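Local coordinates for macrolide export ATP-binding/permease protein MacB (Actinobacillus actinomycetemcomitans, PDB 3FTJ) that probably forms the inner-membrane pore and ATP-driven motor of a tripartite efflux system that confers resistance to macrolides, its periplasmic region being the part crystallised here, at residues A[15-20]-A[175-180]; A[35-40]-A[171-176]. One frame throughout, in Å; residues are numbered along the deposited sequence.

Contact 1: A[15-20]-A[175-180]; sequences TMTIFN and SITVKI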
ATOM      1  N   THR A  15      -6.715   8.002   8.419  1.00 35.70           N
ATOM      2  CA  THR A  15      -5.572   7.565   7.632  1.00 36.23           C
ATOM      3  C   THR A  15      -5.167   8.610   6.600  1.00 32.93           C
ATOM      4  O   THR A  15      -6.006   9.330   6.063  1.00 36.39           O
ATOM      5  CB  THR A  15      -5.866   6.255   6.891  1.00 35.09           C
ATOM      6  OG1 THR A  15      -6.876   6.489   5.906  1.00 41.45           O
ATOM      7  CG2 THR A  15      -6.343   5.185   7.861  1.00 34.82           C
ATOM      8  N   MET A  16      -3.870   8.693   6.332  1.00 29.99           N
ATOM      9  CA  MET A  16      -3.354   9.569   5.292  1.00 28.40           C
ATOM     10  C   MET A  16      -2.359   8.780   4.476  1.00 28.00           C
ATOM     11  O   MET A  16      -1.609   7.980   5.029  1.00 27.40           O
ATOM     12  CB  MET A  16      -2.647  10.773   5.898  1.00 27.12           C
ATOM     13  CG  MET A  16      -3.528  11.598   6.797  1.00 34.69           C
ATOM     14  SD  MET A  16      -2.628  12.972   7.525  1.00 36.13           S
ATOM     15  CE  MET A  16      -3.940  13.683   8.520  1.00 34.29           C
ATOM     16  N   THR A  17      -2.355   9.005   3.164  1.00 27.80           N
ATOM     17  CA  THR A  17      -1.411   8.342   2.272  1.00 23.99           C
ATOM     18  C   THR A  17      -0.483   9.376   1.658  1.00 24.34           C
ATOM     19  O   THR A  17      -0.931  10.353   1.055  1.00 26.08           O
ATOM     20  CB  THR A  17      -2.133   7.554   1.156  1.00 26.22           C
ATOM     21  OG1 THR A  17      -3.048   6.618   1.745  1.00 23.75           O
ATOM     22  CG2 THR A  17      -1.127   6.794   0.277  1.00 23.27           C
ATOM     23  N   ILE A  18       0.814   9.161   1.829  1.00 19.81           N
ATOM     24  CA  ILE A  18       1.823  10.050   1.283  1.00 18.57           C
ATOM     25  C   ILE A  18       2.362   9.495  -0.041  1.00 22.33           C
ATOM     26  O   ILE A  18       2.769   8.334  -0.113  1.00 18.71           O
ATOM     27  CB  ILE A  18       2.963  10.233   2.284  1.00 20.90           C
ATOM     28  CG1 ILE A  18       2.386  10.582   3.659  1.00 23.49           C
ATOM     29  CG2 ILE A  18       3.922  11.313   1.808  1.00 21.79           C
ATOM     30  CD1 ILE A  18       3.167  10.024   4.805  1.00 24.73           C
ATOM     31  N   PHE A  19       2.353  10.330  -1.077  1.00 19.45           N
ATOM     32  CA  PHE A  19       2.756   9.941  -2.427  1.00 21.60           C
ATOM     33  C   PHE A  19       3.931  10.780  -2.922  1.00 23.05           C
ATOM     34  O   PHE A  19       4.057  11.945  -2.562  1.00 20.73           O
ATOM     35  CB  PHE A  19       1.602  10.166  -3.407  1.00 22.71           C
ATOM     36  CG  PHE A  19       0.457   9.218  -3.235  1.00 27.87           C
ATOM     37  CD1 PHE A  19       0.477   7.972  -3.833  1.00 26.70           C
ATOM     38  CD2 PHE A  19      -0.651   9.580  -2.493  1.00 27.82           C
ATOM     39  CE1 PHE A  19      -0.577   7.099  -3.681  1.00 27.12           C
ATOM     40  CE2 PHE A  19      -1.709   8.711  -2.344  1.00 25.96           C
ATOM     41  CZ  PHE A  19      -1.672   7.471  -2.940  1.00 25.95           C
ATOM     42  N   ASN A  20       4.764  10.194  -3.777  1.00 19.78           N
ATOM     43  CA  ASN A  20       5.804  10.949  -4.464  1.00 21.61           C
ATOM     44  C   ASN A  20       5.194  11.974  -5.403  1.00 24.30           C
ATOM     45  O   ASN A  20       4.139  11.732  -5.986  1.00 23.71           O
ATOM     46  CB  ASN A  20       6.695  10.008  -5.275  1.00 19.72           C
ATOM     47  CG  ASN A  20       7.394   8.991  -4.412  1.00 18.24           C
ATOM     48  OD1 ASN A  20       7.213   7.791  -4.576  1.00 17.16           O
ATOM     49  ND2 ASN A  20       8.182   9.469  -3.468  1.00 17.98           N
ATOM     50  N   SER A 175       4.484   4.921  -2.090  1.00 16.54           N
ATOM     51  CA  SER A 175       3.717   5.663  -1.095  1.00 17.58           C
ATOM     52  C   SER A 175       3.829   5.061   0.311  1.00 17.99           C
ATOM     53  O   SER A 175       4.338   3.956   0.500  1.00 17.63           O
ATOM     54  CB  SER A 175       2.242   5.745  -1.507  1.00 20.42           C
ATOM     55  OG  SER A 175       1.624   4.467  -1.491  1.00 20.20           O
ATOM     56  N   ILE A 176       3.337   5.810   1.289  1.00 17.08           N
ATOM     57  CA  ILE A 176       3.301   5.389   2.679  1.00 18.72           C
ATOM     58  C   ILE A 176       1.942   5.754   3.251  1.00 20.57           C
ATOM     59  O   ILE A 176       1.548   6.922   3.236  1.00 20.58           O
ATOM     60  CB  ILE A 176       4.366   6.144   3.520  1.00 16.91           C
ATOM     61  CG1 ILE A 176       5.779   5.832   3.022  1.00 21.07           C
ATOM     62  CG2 ILE A 176       4.227   5.807   4.994  1.00 17.17           C
ATOM     63  CD1 ILE A 176       6.835   6.810   3.533  1.00 18.34           C
ATOM     64  N   THR A 177       1.214   4.773   3.755  1.00 18.30           N
ATOM     65  CA  THR A 177      -0.033   5.087   4.434  1.00 22.03           C
ATOM     66  C   THR A 177       0.178   5.039   5.944  1.00 24.62           C
ATOM     67  O   THR A 177       0.711   4.061   6.469  1.00 23.90           O
ATOM     68  CB  THR A 177      -1.170   4.141   4.025  1.00 24.48           C
ATOM     69  OG1 THR A 177      -1.357   4.207   2.603  1.00 25.64           O
ATOM     70  CG2 THR A 177      -2.465   4.538   4.723  1.00 25.71           C
ATOM     71  N   VAL A 178      -0.222   6.109   6.628  1.00 21.89           N
ATOM     72  CA  VAL A 178      -0.092   6.195   8.075  1.00 23.47           C
ATOM     73  C   VAL A 178      -1.476   6.165   8.713  1.00 26.10           C
ATOM     74  O   VAL A 178      -2.432   6.722   8.171  1.00 27.24           O
ATOM     75  CB  VAL A 178       0.653   7.485   8.531  1.00 25.05           C
ATOM     76  CG1 VAL A 178       1.992   7.636   7.816  1.00 24.02           C
ATOM     77  CG2 VAL A 178      -0.198   8.706   8.303  1.00 28.84           C
ATOM     78  N   LYS A 179      -1.582   5.491   9.852  1.00 26.79           N
ATOM     79  CA  LYS A 179      -2.804   5.519  10.640  1.00 29.39           C
ATOM     80  C   LYS A 179      -2.556   6.495  11.770  1.00 33.58           C
ATOM     81  O   LYS A 179      -1.608   6.335  12.542  1.00 29.36           O
ATOM     82  CB  LYS A 179      -3.122   4.137  11.201  1.00 33.16           C
ATOM     83  CG  LYS A 179      -4.611   3.815  11.308  1.00 37.92           C
ATOM     84  CD  LYS A 179      -5.298   4.599  12.417  1.00 41.97           C
ATOM     85  CE  LYS A 179      -6.705   4.057  12.666  1.00 47.88           C
ATOM     86  NZ  LYS A 179      -7.411   4.745  13.788  1.00 59.92           N
ATOM     87  N   ILE A 180      -3.404   7.515  11.843  1.00 35.05           N
ATOM     88  CA  ILE A 180      -3.267   8.581  12.828  1.00 35.93           C
ATOM     89  C   ILE A 180      -3.824   8.146  14.188  1.00 36.76           C
ATOM     90  O   ILE A 180      -4.828   7.433  14.256  1.00 40.05           O
ATOM     91  CB  ILE A 180      -3.990   9.856  12.330  1.00 36.32           C
ATOM     92  CG1 ILE A 180      -3.165  10.536  11.242  1.00 36.20           C
ATOM     93  CG2 ILE A 180      -4.225  10.829  13.448  1.00 38.50           C
ATOM     94  CD1 ILE A 180      -1.753  10.860  11.674  1.00 30.84           C
TER
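I18 and M16 on strand 15-20 and S175 on strand 175-180 bury the most surface of any residues in this antiparallel pairing, the first two on one face of the sheet and S175 on the other. The segment axes run at 164° and approach to 4.5 Å. I18 and I176 form a hydrogen-bonded pair: I18 N reaches I176 O at 2.7 Å with an almost straight N-H...O line, although the donor is tilted out of the carbonyl plane. M16 and V178 form the next such pair, M16 O receiving V178 N at 2.8 Å nearly head-on. With CG1 of I18 anti to the carbonyl carbon (chi1 -49°) and a second torsion of 146°, off the staggered value, its CD1 reaches across to V178 CG1, 4.0 Å away. M16 lays its CB against V178 CG2, while its extended chain carries CE to I180 CG1. Helix 186-201 covers this apolar face, with L193 touching both I18 and V178. The sheet order 206-209, 15-20, 175-180, 49-64 makes both segments inner strands of the α/β part of the MacB-like periplasmic core domain. On the reverse face S175 CB lies 3.7 Å from F19 CD1, approaching the ring obliquely; that ring also meets F207. Next to it, T17 OG1 and T177 OG1 are hydrogen-bonded at 3.1 Å; each hydroxyl stands beside its own backbone N, and either may be the donor. Farther along, T15 CG2 touches K179 CG; the NZ of K179 forms a salt bridge with D182.

Contact 2: A[35-40]-A[171-176]; sequences LKISDA and SRIGSI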
ATOM      1  N   LEU A  35      10.337   8.780  -1.600  1.00 19.53           N
ATOM      2  CA  LEU A  35       9.919   8.134  -0.358  1.00 20.78           C
ATOM      3  C   LEU A  35      10.788   6.897  -0.123  1.00 20.18           C
ATOM      4  O   LEU A  35      11.020   6.120  -1.047  1.00 20.13           O
ATOM      5  CB  LEU A  35       8.437   7.751  -0.424  1.00 19.30           C
ATOM      6  CG  LEU A  35       7.469   8.942  -0.426  1.00 19.25           C
ATOM      7  CD1 LEU A  35       6.037   8.503  -0.695  1.00 19.77           C
ATOM      8  CD2 LEU A  35       7.562   9.697   0.906  1.00 22.62           C
ATOM      9  N   LYS A  36      11.260   6.723   1.110  1.00 19.13           N
ATOM     10  CA  LYS A  36      12.129   5.603   1.472  1.00 20.78           C
ATOM     11  C   LYS A  36      11.602   4.870   2.683  1.00 17.94           C
ATOM     12  O   LYS A  36      10.868   5.429   3.496  1.00 18.61           O
ATOM     13  CB  LYS A  36      13.542   6.086   1.820  1.00 21.19           C
ATOM     14  CG  LYS A  36      14.100   7.176   0.952  1.00 22.50           C
ATOM     15  CD  LYS A  36      15.436   7.610   1.494  1.00 24.65           C
ATOM     16  CE  LYS A  36      16.078   8.695   0.647  1.00 36.62           C
ATOM     17  NZ  LYS A  36      17.526   8.923   1.037  1.00 42.18           N
ATOM     18  N   ILE A  37      12.021   3.622   2.825  1.00 18.76           N
ATOM     19  CA  ILE A  37      11.692   2.828   4.005  1.00 20.44           C
ATOM     20  C   ILE A  37      12.152   3.519   5.293  1.00 20.32           C
ATOM     21  O   ILE A  37      11.474   3.439   6.319  1.00 21.77           O
ATOM     22  CB  ILE A  37      12.295   1.411   3.909  1.00 19.79           C
ATOM     23  CG1 ILE A  37      11.583   0.622   2.809  1.00 15.64           C
ATOM     24  CG2 ILE A  37      12.185   0.683   5.241  1.00 23.86           C
ATOM     25  CD1 ILE A  37      10.082   0.516   3.008  1.00 13.60           C
ATOM     26  N   SER A  38      13.283   4.218   5.238  1.00 21.72           N
ATOM     27  CA  SER A  38      13.775   4.937   6.418  1.00 24.61           C
ATOM     28  C   SER A  38      12.851   6.101   6.801  1.00 24.81           C
ATOM     29  O   SER A  38      12.690   6.401   7.985  1.00 23.38           O
ATOM     30  CB  SER A  38      15.201   5.445   6.210  1.00 24.83           C
ATOM     31  OG  SER A  38      15.291   6.290   5.080  1.00 22.96           O
ATOM     32  N   ASP A  39      12.267   6.757   5.798  1.00 19.75           N
ATOM     33  CA  ASP A  39      11.198   7.712   6.035  1.00 17.79           C
ATOM     34  C   ASP A  39      10.081   7.033   6.839  1.00 23.38           C
ATOM     35  O   ASP A  39       9.644   7.557   7.867  1.00 20.54           O
ATOM     36  CB  ASP A  39      10.622   8.237   4.717  1.00 21.93           C
ATOM     37  CG  ASP A  39      11.613   9.073   3.920  1.00 24.19           C
ATOM     38  OD1 ASP A  39      12.632   9.536   4.480  1.00 21.33           O
ATOM     39  OD2 ASP A  39      11.358   9.271   2.712  1.00 23.95           O
ATOM     40  N   ALA A  40       9.629   5.865   6.372  1.00 18.28           N
ATOM     41  CA  ALA A  40       8.572   5.120   7.050  1.00 21.01           C
ATOM     42  C   ALA A  40       8.964   4.728   8.475  1.00 23.91           C
ATOM     43  O   ALA A  40       8.132   4.737   9.380  1.00 23.82           O
ATOM     44  CB  ALA A  40       8.180   3.876   6.245  1.00 19.79           C
ATOM     45  N   SER A 171      15.515   0.759  -1.584  1.00 19.12           N
ATOM     46  CA  SER A 171      14.675   0.954  -0.404  1.00 25.25           C
ATOM     47  C   SER A 171      13.647   2.061  -0.639  1.00 21.71           C
ATOM     48  O   SER A 171      13.027   2.548   0.305  1.00 20.31           O
ATOM     49  CB  SER A 171      15.529   1.295   0.829  1.00 25.75           C
ATOM     50  OG  SER A 171      16.033   2.620   0.752  1.00 31.28           O
ATOM     51  N   ARG A 172      13.475   2.457  -1.897  1.00 18.78           N
ATOM     52  CA  ARG A 172      12.531   3.518  -2.240  1.00 20.14           C
ATOM     53  C   ARG A 172      11.171   2.972  -2.635  1.00 19.69           C
ATOM     54  O   ARG A 172      11.072   1.881  -3.186  1.00 15.95           O
ATOM     55  CB  ARG A 172      13.107   4.403  -3.340  1.00 19.41           C
ATOM     56  CG  ARG A 172      14.141   5.348  -2.794  1.00 24.79           C
ATOM     57  CD  ARG A 172      15.120   5.809  -3.839  1.00 27.80           C
ATOM     58  NE  ARG A 172      16.249   6.480  -3.206  1.00 29.01           N
ATOM     59  CZ  ARG A 172      16.376   7.799  -3.114  1.00 35.47           C
ATOM     60  NH1 ARG A 172      15.444   8.594  -3.629  1.00 31.53           N
ATOM     61  NH2 ARG A 172      17.439   8.325  -2.514  1.00 32.08           N
ATOM     62  N   ILE A 173      10.121   3.744  -2.352  1.00 20.38           N
ATOM     63  CA  ILE A 173       8.756   3.249  -2.481  1.00 17.65           C
ATOM     64  C   ILE A 173       7.798   4.254  -3.118  1.00 15.58           C
ATOM     65  O   ILE A 173       8.130   5.425  -3.276  1.00 18.50           O
ATOM     66  CB  ILE A 173       8.210   2.834  -1.108  1.00 17.40           C
ATOM     67  CG1 ILE A 173       8.317   4.017  -0.137  1.00 18.83           C
ATOM     68  CG2 ILE A 173       8.948   1.614  -0.588  1.00 14.23           C
ATOM     69  CD1 ILE A 173       7.984   3.671   1.280  1.00 18.22           C
ATOM     70  N   GLY A 174       6.609   3.779  -3.469  1.00 13.11           N
ATOM     71  CA  GLY A 174       5.638   4.580  -4.187  1.00 16.48           C
ATOM     72  C   GLY A 174       4.782   5.440  -3.281  1.00 19.38           C
ATOM     73  O   GLY A 174       4.398   6.556  -3.654  1.00 18.38           O
ATOM     74  N   SER A 175       4.484   4.921  -2.090  1.00 16.54           N
ATOM     75  CA  SER A 175       3.717   5.663  -1.095  1.00 17.58           C
ATOM     76  C   SER A 175       3.829   5.061   0.311  1.00 17.99           C
ATOM     77  O   SER A 175       4.338   3.956   0.500  1.00 17.63           O
ATOM     78  CB  SER A 175       2.242   5.745  -1.507  1.00 20.42           C
ATOM     79  OG  SER A 175       1.624   4.467  -1.491  1.00 20.20           O
ATOM     80  N   ILE A 176       3.337   5.810   1.289  1.00 17.08           N
ATOM     81  CA  ILE A 176       3.301   5.389   2.679  1.00 18.72           C
ATOM     82  C   ILE A 176       1.942   5.754   3.251  1.00 20.57           C
ATOM     83  O   ILE A 176       1.548   6.922   3.236  1.00 20.58           O
ATOM     84  CB  ILE A 176       4.366   6.144   3.520  1.00 16.91           C
ATOM     85  CG1 ILE A 176       5.779   5.832   3.022  1.00 21.07           C
ATOM     86  CG2 ILE A 176       4.227   5.807   4.994  1.00 17.17           C
ATOM     87  CD1 ILE A 176       6.835   6.810   3.533  1.00 18.34           C
TER
HETATM   88  O   HOH W   1      15.548   3.584   3.215  1.00 24.77           O
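I173 turns CG1 between its backbone N and carbonyl carbon (chi1 56°), which brings that carbon against L35, 3.7 Å from L35 CB. L35 instead places CG anti to the carbonyl carbon, and its second torsion of 172° then directs CD1 to S175 CA and CD2 to I176 CD1. Within the MacB-like periplasmic core domain, the meeting joins the N-terminal end of helix 37-44 to the loop leading into strand 175-180, through an isolated backbone bridge between K36 and R172. Two bonds flank that bridge. I173 N donates to L35 O at 2.9 Å from well above the carbonyl plane, whereas I37 N meets S171 O almost end-on at the same length. K36 is the N-cap residue, and the D39 carboxylate at N3 accepts K36 N through OD2 at 3.0 Å, met from above its plane: half of the exchange that defines a capping box, which the lysine side chain cannot return. That oxygen is also hydrogen-bonded to H201 of helix 186-201, so the helix start is tied to a second helix. Past the cap, I37 crosses I173 at about a right angle, CD1 against CG2 at 3.9 Å, and L164 of helix 160-168 touches I37 as well. I176 CD1 fits among L35, D39 and A40. A water accepts from S38 N and is hydrogen-bonded to S171 OG. At the more open margin the K36 and R172 chains run side by side; R172 NH1 is engaged by Q33 O, while the like charges come close, K36 NZ lying 3.6 Å from R172 NH2.

How the contacts relate
The two contacts meet on strand 175-180, sharing S175 and I176, and their centres lie about 10 Å apart. Contact 1 uses the length of the strand to pair it with strand 15-20; contact 2 uses its beginning and the preceding loop to hold the start of helix 37-44. I176 serves both, with its backbone paired to I18 in contact 1 and its CD1 packed in contact 2. L35 packs directly onto contact 1, its CD1 3.3 Å from I18 O. Helix 186-201 backs both, through L193 in the first and H201 in the second. This periplasmic region lacks the nucleotide-binding domain, so neither contact belongs to the ATP site.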